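Side-chain contacts in nitrite transporter NirC (Salmonella enterica subsp. enterica serovar Typhimurium, PDB 4FC4), which moves nitrite across the cytoplasmic membrane in both directions, as a pentameric channel of the formate/nitrite transporter family: residues T3-K8 with M170-E175; M85-G90 with W102-Q107; F118-Y123 with L204-W209. All coordinates share one frame; numbering follows the deposited sequence.

Contact 1 of 3, residues T3-K8 with M170-E175; sequences TDTINK and MAIRTE
The guanidinium of Arg173 meets Thr5 at its edge, with NH1 donating to Thr5 OG1 over 3.0 Å; the hydroxyl lies 16° out of the guanidinium plane. The N-H...O angle of 143° makes this a bent bond. The NE of the same group donates to the backbone carbonyl of Ile74 of a neighbouring subunit. CG and CD of Arg173 cross Thr5 at about a right angle, and the bend at chi3 (58°) then directs the guanidinium so that NH1 meets the Thr5 hydroxyl. Arg173 CG itself lies 3.3 Å from Thr5 OG1 and packs on Thr5 CG2. That methyl, anti to the backbone N, also reaches the CG2 branch of Ile172 at 3.8 Å. The Lys8 chain, bent at chi2 and chi3, leaves NZ 4.1 Å from Ile172 O, too far for a bond. Trp169, one turn before Arg173, also packs against Thr5, so the first turn of helix 3-22 rests on the last turn of helix 150-172. The chemistry is split: the Thr5 methyl packs on aliphatic carbon, while its hydroxyl accepts a bond from an arginine that also bonds across the subunit boundary.

Contact 2 of 3, residues M85-G90 with W102-Q107; sequences MFLTLG and WAILPQ
Leu87 holds CG beside its backbone N (chi1 -58°) with an extended chi2, and this carries its CD1 methyl across to Ile104 and Leu105. Leu105 has a similar conformation, chi1 -78°, which places its CG and CD2 against Leu87 CD1 although its CB leaves the backbone at a slant to the other helix. The contact joins helix 80-93 to helix 98-125, consecutive helices of the formate/nitrite transporter fold, linked by a short connection. It is a small, wholly apolar interface in the protein interior, burying 130 Å² between the segments, and no hydrogen bond crosses it. The backbones stay well apart, with the nearest CA atoms, those of Leu87 and Leu105, separated by 8.4 Å, and the branched side chains bridge that distance. The two leucine chains lie alongside each other, pointing opposite ways, while Ile104 offers its CG2 methyl. Pro106 follows directly and its nitrogen has no bond to the preceding turn, so the second helix is kinked just beyond the two residues that receive Leu87. Leu105 also packs on Phe80, His83 and Thr84, extending the contact along the earlier turns of helix 80-93. At its centre a single methyl, Leu87 CD1, lies 3.9 Å from Ile104 CG2 and also 3.9 Å from Leu105 CD2.

Contact 3 of 3, residues F118-Y123 with L204-W209; sequences FVALLY and LFALSW
Ala120 and Ala206 meet methyl to methyl, their CB atoms 3.6 Å apart, and with no longer side chain between them the two helices come close here. Ala120 is also the residue whose CA lies nearest the other segment, 5.4 Å from the CA of Leu207. Beside this low, flat patch stands the bump of the contact, the isobutyl group of Leu207. Its CD2 methyl fills the hollow between Ala120 and the next turn of the same helix, lying 3.8 Å from Ala120 CB and 3.5 Å from Tyr123 CD2. Tyr123 forms the far wall of that hollow: CG is anti to its backbone N (chi1 173°), which swings the ring out across the path of Leu207, and the two side chains cross at about a right angle. The methyl approaches the ring obliquely near CD2, with CE2 a little farther away. At the distal end of the ring, the hydroxyl is hydrogen-bonded to the backbone N of Leu130, which anchors the phenol while its near side takes the leucine. Helix 24-51 adds to the surroundings, with Ile42 against Leu207 and Ile43 against Tyr123, and Phe210 packs on Ala120. Tyr195 of a neighbouring subunit packs on Tyr123. The segment axes approach to 8.6 Å and run broadly parallel, at a crossing angle of -34°. An alanine pair meeting at CB, with a leucine set into the adjoining groove, is typical of close packing between helices of a membrane-embedded bundle.

In the fold
Contacts 1 and 2 are neighbours, with centres about 18 Å apart, and they touch: Ile172 CD1 packs on Phe86 CE1 at 3.7 Å, and Ile6 on Leu89. Helix 80-93 thus touches both helices of contact 1 while it also packs on helix 98-125. That last helix continues to contact 3, whose centre is about 26 Å from that of contact 2. Contacts 1 and 3 lie on opposite sides of the chain's centre, about 34 Å between centres and about 22 Å between nearest atoms. In sequence, both segments of contact 2 fall between those of contact 1, whereas contacts 1 and 3 interleave. Contacts 1 and 3 adjoin other subunits; contact 2 is internal to one chain.

Contact 1 of 3, residues T3-K8 with M170-E175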
# COMPACT_ATOMS: atom_id res chain seq x y z
N THR B 3 -15.76 10.62 -23.76
CA THR B 3 -16.45 11.91 -23.96
C THR B 3 -16.53 12.76 -22.68
O THR B 3 -16.15 13.91 -22.69
CB THR B 3 -17.89 11.74 -24.55
OG1 THR B 3 -17.81 11.15 -25.85
CG2 THR B 3 -18.66 13.06 -24.65
N ASP B 4 -17.02 12.20 -21.59
CA ASP B 4 -16.90 12.88 -20.30
C ASP B 4 -15.53 13.36 -19.91
O ASP B 4 -15.42 14.47 -19.43
CB ASP B 4 -17.51 12.07 -19.18
CG ASP B 4 -18.96 11.75 -19.45
OD1 ASP B 4 -19.72 12.69 -19.85
OD2 ASP B 4 -19.35 10.57 -19.30
N THR B 5 -14.47 12.58 -20.12
CA THR B 5 -13.12 13.00 -19.70
C THR B 5 -12.65 14.16 -20.52
O THR B 5 -12.10 15.14 -19.99
CB THR B 5 -12.10 11.87 -19.82
OG1 THR B 5 -12.63 10.72 -19.19
CG2 THR B 5 -10.79 12.21 -19.13
N ILE B 6 -12.88 14.04 -21.82
CA ILE B 6 -12.57 15.08 -22.75
C ILE B 6 -13.29 16.38 -22.39
O ILE B 6 -12.64 17.42 -22.30
CB ILE B 6 -12.81 14.61 -24.20
CG1 ILE B 6 -11.63 13.72 -24.63
CG2 ILE B 6 -12.94 15.79 -25.17
CD1 ILE B 6 -12.06 12.74 -25.69
N ASN B 7 -14.58 16.31 -22.11
CA ASN B 7 -15.32 17.53 -21.71
C ASN B 7 -14.81 18.16 -20.43
O ASN B 7 -14.74 19.37 -20.36
CB ASN B 7 -16.82 17.33 -21.64
CG ASN B 7 -17.43 17.11 -23.01
OD1 ASN B 7 -18.42 16.40 -23.14
ND2 ASN B 7 -16.80 17.67 -24.05
N LYS B 8 -14.46 17.34 -19.44
CA LYS B 8 -13.74 17.82 -18.27
C LYS B 8 -12.41 18.54 -18.57
O LYS B 8 -12.15 19.61 -18.00
CB LYS B 8 -13.54 16.69 -17.28
CG LYS B 8 -14.68 16.49 -16.30
CD LYS B 8 -15.01 15.01 -16.08
CE LYS B 8 -15.11 14.69 -14.60
NZ LYS B 8 -15.45 13.25 -14.51
N MET B 170 -5.79 9.49 -16.03
CA MET B 170 -6.33 8.43 -15.16
C MET B 170 -6.89 8.98 -13.85
O MET B 170 -7.87 8.49 -13.33
CB MET B 170 -5.30 7.35 -14.89
CG MET B 170 -4.88 6.51 -16.09
SD MET B 170 -3.71 5.26 -15.53
CE MET B 170 -4.83 4.03 -14.98
N ALA B 171 -6.22 10.00 -13.30
CA ALA B 171 -6.71 10.70 -12.11
C ALA B 171 -8.07 11.34 -12.37
O ALA B 171 -8.97 11.20 -11.55
CB ALA B 171 -5.71 11.74 -11.64
N ILE B 172 -8.25 11.96 -13.55
CA ILE B 172 -9.56 12.53 -13.86
C ILE B 172 -10.66 11.48 -13.91
O ILE B 172 -11.80 11.76 -13.53
CB ILE B 172 -9.54 13.37 -15.13
CG1 ILE B 172 -8.85 14.69 -14.85
CG2 ILE B 172 -10.96 13.67 -15.61
CD1 ILE B 172 -8.52 15.46 -16.11
N ARG B 173 -10.31 10.26 -14.35
CA ARG B 173 -11.26 9.15 -14.58
C ARG B 173 -11.54 8.25 -13.36
O ARG B 173 -12.34 7.31 -13.43
CB ARG B 173 -10.72 8.31 -15.71
CG ARG B 173 -10.77 9.11 -17.02
CD ARG B 173 -9.96 8.44 -18.11
NE ARG B 173 -10.41 7.08 -18.40
CZ ARG B 173 -11.44 6.79 -19.19
NH1 ARG B 173 -12.11 7.77 -19.74
NH2 ARG B 173 -11.80 5.52 -19.41
N THR B 174 -10.87 8.55 -12.26
CA THR B 174 -11.01 7.80 -10.98
C THR B 174 -11.29 8.73 -9.79
O THR B 174 -11.20 9.96 -9.90
CB THR B 174 -9.75 6.93 -10.68
OG1 THR B 174 -8.54 7.73 -10.71
CG2 THR B 174 -9.64 5.79 -11.74
N GLU B 175 -11.57 8.12 -8.66
CA GLU B 175 -11.92 8.80 -7.40
C GLU B 175 -10.94 8.47 -6.25
O GLU B 175 -10.24 7.46 -6.27
CB GLU B 175 -13.35 8.38 -7.02
CG GLU B 175 -14.45 9.46 -7.05
CD GLU B 175 -14.24 10.61 -8.04
OE1 GLU B 175 -14.84 10.55 -9.13
OE2 GLU B 175 -13.52 11.60 -7.72

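Contact 2 of 3, residues M85-G90 with W102-Q107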
# COMPACT_ATOMS: atom_id res chain seq x y z
N MET B 85 -1.82 19.02 -22.81
CA MET B 85 -3.03 18.19 -23.04
C MET B 85 -4.35 18.95 -22.89
O MET B 85 -5.19 18.88 -23.79
CB MET B 85 -3.07 16.95 -22.15
CG MET B 85 -4.27 16.01 -22.35
SD MET B 85 -4.09 14.58 -21.22
CE MET B 85 -4.59 15.28 -19.65
N PHE B 86 -4.52 19.69 -21.79
CA PHE B 86 -5.81 20.28 -21.45
C PHE B 86 -6.23 21.25 -22.56
O PHE B 86 -7.38 21.22 -23.10
CB PHE B 86 -5.76 21.03 -20.09
CG PHE B 86 -5.73 20.12 -18.86
CD1 PHE B 86 -6.72 19.16 -18.63
CD2 PHE B 86 -4.70 20.26 -17.90
CE1 PHE B 86 -6.69 18.35 -17.48
CE2 PHE B 86 -4.66 19.45 -16.76
CZ PHE B 86 -5.65 18.49 -16.55
N LEU B 87 -5.27 22.12 -22.88
CA LEU B 87 -5.50 23.17 -23.85
C LEU B 87 -5.76 22.61 -25.24
O LEU B 87 -6.54 23.16 -25.98
CB LEU B 87 -4.36 24.17 -23.83
CG LEU B 87 -4.11 24.83 -22.46
CD1 LEU B 87 -3.05 25.90 -22.61
CD2 LEU B 87 -5.37 25.49 -21.91
N THR B 88 -5.15 21.47 -25.55
CA THR B 88 -5.33 20.85 -26.86
C THR B 88 -6.80 20.44 -27.00
O THR B 88 -7.49 20.84 -27.98
CB THR B 88 -4.38 19.64 -27.04
OG1 THR B 88 -3.05 20.13 -27.26
CG2 THR B 88 -4.82 18.75 -28.21
N LEU B 89 -7.26 19.67 -26.01
CA LEU B 89 -8.64 19.22 -25.92
C LEU B 89 -9.57 20.41 -25.89
O LEU B 89 -10.65 20.36 -26.48
CB LEU B 89 -8.85 18.29 -24.69
CG LEU B 89 -8.14 16.94 -24.89
CD1 LEU B 89 -8.18 16.03 -23.68
CD2 LEU B 89 -8.76 16.21 -26.08
N GLY B 90 -9.18 21.49 -25.21
CA GLY B 90 -9.97 22.75 -25.22
C GLY B 90 -10.13 23.35 -26.62
O GLY B 90 -11.26 23.71 -27.02
N TRP B 102 -1.82 28.94 -27.35
CA TRP B 102 -0.44 29.43 -27.50
C TRP B 102 -0.10 30.68 -26.70
O TRP B 102 1.05 30.89 -26.39
CB TRP B 102 -0.04 29.54 -28.96
CG TRP B 102 -0.19 28.24 -29.73
CD1 TRP B 102 -0.98 28.02 -30.86
CD2 TRP B 102 0.48 26.94 -29.48
NE1 TRP B 102 -0.85 26.72 -31.31
CE2 TRP B 102 0.01 26.02 -30.53
CE3 TRP B 102 1.39 26.46 -28.51
CZ2 TRP B 102 0.43 24.70 -30.60
CZ3 TRP B 102 1.82 25.13 -28.60
CH2 TRP B 102 1.35 24.27 -29.63
N ALA B 103 -1.06 31.50 -26.30
CA ALA B 103 -0.74 32.62 -25.43
C ALA B 103 -0.51 32.15 -23.97
O ALA B 103 0.24 32.75 -23.20
CB ALA B 103 -1.84 33.65 -25.50
N ILE B 104 -1.15 31.04 -23.60
CA ILE B 104 -1.12 30.59 -22.25
C ILE B 104 0.09 29.70 -21.92
O ILE B 104 0.74 29.90 -20.88
CB ILE B 104 -2.46 29.89 -21.91
CG1 ILE B 104 -3.62 30.93 -21.97
CG2 ILE B 104 -2.34 29.17 -20.59
CD1 ILE B 104 -4.97 30.36 -21.60
N LEU B 105 0.37 28.72 -22.78
CA LEU B 105 1.42 27.72 -22.52
C LEU B 105 2.75 28.36 -22.07
O LEU B 105 3.32 27.91 -21.08
CB LEU B 105 1.63 26.76 -23.72
CG LEU B 105 0.61 25.65 -23.91
CD1 LEU B 105 0.90 24.95 -25.21
CD2 LEU B 105 0.60 24.62 -22.72
N PRO B 106 3.26 29.40 -22.80
CA PRO B 106 4.54 30.00 -22.39
C PRO B 106 4.49 30.67 -20.98
O PRO B 106 5.47 30.62 -20.21
CB PRO B 106 4.83 31.07 -23.50
CG PRO B 106 3.54 31.20 -24.28
CD PRO B 106 2.82 29.88 -24.12
N GLN B 107 3.37 31.33 -20.67
CA GLN B 107 3.14 31.82 -19.32
C GLN B 107 3.20 30.71 -18.25
O GLN B 107 3.83 30.92 -17.19
CB GLN B 107 1.76 32.43 -19.20
CG GLN B 107 1.42 33.55 -20.16
CD GLN B 107 0.21 34.33 -19.63
OE1 GLN B 107 -0.10 35.38 -20.15
NE2 GLN B 107 -0.47 33.80 -18.55

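Contact 3 of 3, residues F118-Y123 with L204-W209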
# COMPACT_ATOMS: atom_id res chain seq x y z
N PHE B 118 12.66 29.13 -7.29
CA PHE B 118 12.38 29.58 -5.93
C PHE B 118 12.52 28.48 -4.89
O PHE B 118 13.14 28.72 -3.83
CB PHE B 118 11.03 30.26 -5.85
CG PHE B 118 10.56 30.57 -4.43
CD1 PHE B 118 11.06 31.69 -3.74
CD2 PHE B 118 9.57 29.78 -3.83
CE1 PHE B 118 10.59 31.99 -2.46
CE2 PHE B 118 9.09 30.10 -2.56
CZ PHE B 118 9.61 31.19 -1.88
N VAL B 119 11.96 27.29 -5.15
CA VAL B 119 12.11 26.20 -4.15
C VAL B 119 13.62 25.81 -4.07
O VAL B 119 14.13 25.41 -3.00
CB VAL B 119 11.20 24.99 -4.48
CG1 VAL B 119 11.71 24.29 -5.75
CG2 VAL B 119 11.11 23.99 -3.30
N ALA B 120 14.36 25.98 -5.18
CA ALA B 120 15.80 25.65 -5.15
C ALA B 120 16.58 26.64 -4.26
O ALA B 120 17.46 26.25 -3.45
CB ALA B 120 16.39 25.56 -6.57
N LEU B 121 16.22 27.92 -4.38
CA LEU B 121 16.82 28.96 -3.53
C LEU B 121 16.65 28.66 -2.02
O LEU B 121 17.61 28.81 -1.24
CB LEU B 121 16.21 30.31 -3.85
CG LEU B 121 16.78 31.18 -4.95
CD1 LEU B 121 16.10 32.56 -4.84
CD2 LEU B 121 18.31 31.33 -4.81
N LEU B 122 15.43 28.33 -1.62
CA LEU B 122 15.14 28.10 -0.25
C LEU B 122 15.97 26.92 0.24
O LEU B 122 16.50 26.97 1.35
CB LEU B 122 13.64 27.80 -0.05
CG LEU B 122 12.54 28.84 -0.37
CD1 LEU B 122 11.16 28.16 -0.18
CD2 LEU B 122 12.61 30.12 0.45
N TYR B 123 16.09 25.87 -0.57
CA TYR B 123 16.82 24.66 -0.15
C TYR B 123 18.31 25.01 0.07
O TYR B 123 19.01 24.52 0.98
CB TYR B 123 16.57 23.56 -1.19
CG TYR B 123 17.38 22.33 -0.94
CD1 TYR B 123 17.00 21.40 0.02
CD2 TYR B 123 18.53 22.11 -1.67
CE1 TYR B 123 17.78 20.29 0.28
CE2 TYR B 123 19.29 21.00 -1.44
CZ TYR B 123 18.92 20.11 -0.44
OH TYR B 123 19.70 19.02 -0.21
N LEU B 204 16.08 20.77 -10.87
CA LEU B 204 17.37 20.10 -10.81
C LEU B 204 18.43 21.08 -11.28
O LEU B 204 19.50 21.22 -10.65
CB LEU B 204 17.39 18.86 -11.68
CG LEU B 204 18.74 18.17 -11.58
CD1 LEU B 204 19.01 17.61 -10.18
CD2 LEU B 204 18.73 17.12 -12.67
N PHE B 205 18.14 21.77 -12.39
CA PHE B 205 19.10 22.67 -12.95
C PHE B 205 19.45 23.79 -12.02
O PHE B 205 20.60 24.23 -12.00
CB PHE B 205 18.70 23.17 -14.33
CG PHE B 205 18.72 22.09 -15.40
CD1 PHE B 205 19.71 21.14 -15.43
CD2 PHE B 205 17.72 22.02 -16.37
CE1 PHE B 205 19.71 20.15 -16.41
CE2 PHE B 205 17.73 21.03 -17.35
CZ PHE B 205 18.72 20.09 -17.37
N ALA B 206 18.48 24.21 -11.19
CA ALA B 206 18.68 25.39 -10.35
C ALA B 206 19.53 24.95 -9.13
O ALA B 206 20.51 25.63 -8.72
CB ALA B 206 17.34 26.04 -9.97
N LEU B 207 19.19 23.79 -8.60
CA LEU B 207 19.95 23.16 -7.52
C LEU B 207 21.43 22.95 -7.88
O LEU B 207 22.31 23.29 -7.10
CB LEU B 207 19.32 21.79 -7.22
CG LEU B 207 17.99 21.77 -6.48
CD1 LEU B 207 17.56 20.32 -6.38
CD2 LEU B 207 18.10 22.45 -5.10
N SER B 208 21.71 22.37 -9.04
CA SER B 208 23.09 22.27 -9.43
C SER B 208 23.71 23.66 -9.63
O SER B 208 24.88 23.91 -9.22
CB SER B 208 23.28 21.38 -10.66
OG SER B 208 24.67 21.29 -10.92
N TRP B 209 22.94 24.58 -10.20
CA TRP B 209 23.46 25.94 -10.46
C TRP B 209 23.88 26.64 -9.19
O TRP B 209 24.94 27.29 -9.16
CB TRP B 209 22.45 26.80 -11.24
CG TRP B 209 23.05 28.11 -11.70
CD1 TRP B 209 22.73 29.39 -11.25
CD2 TRP B 209 24.11 28.32 -12.70
NE1 TRP B 209 23.49 30.35 -11.89
CE2 TRP B 209 24.34 29.78 -12.77
CE3 TRP B 209 24.87 27.47 -13.53
CZ2 TRP B 209 25.28 30.35 -13.63
CZ3 TRP B 209 25.81 28.06 -14.40
CH2 TRP B 209 26.01 29.47 -14.44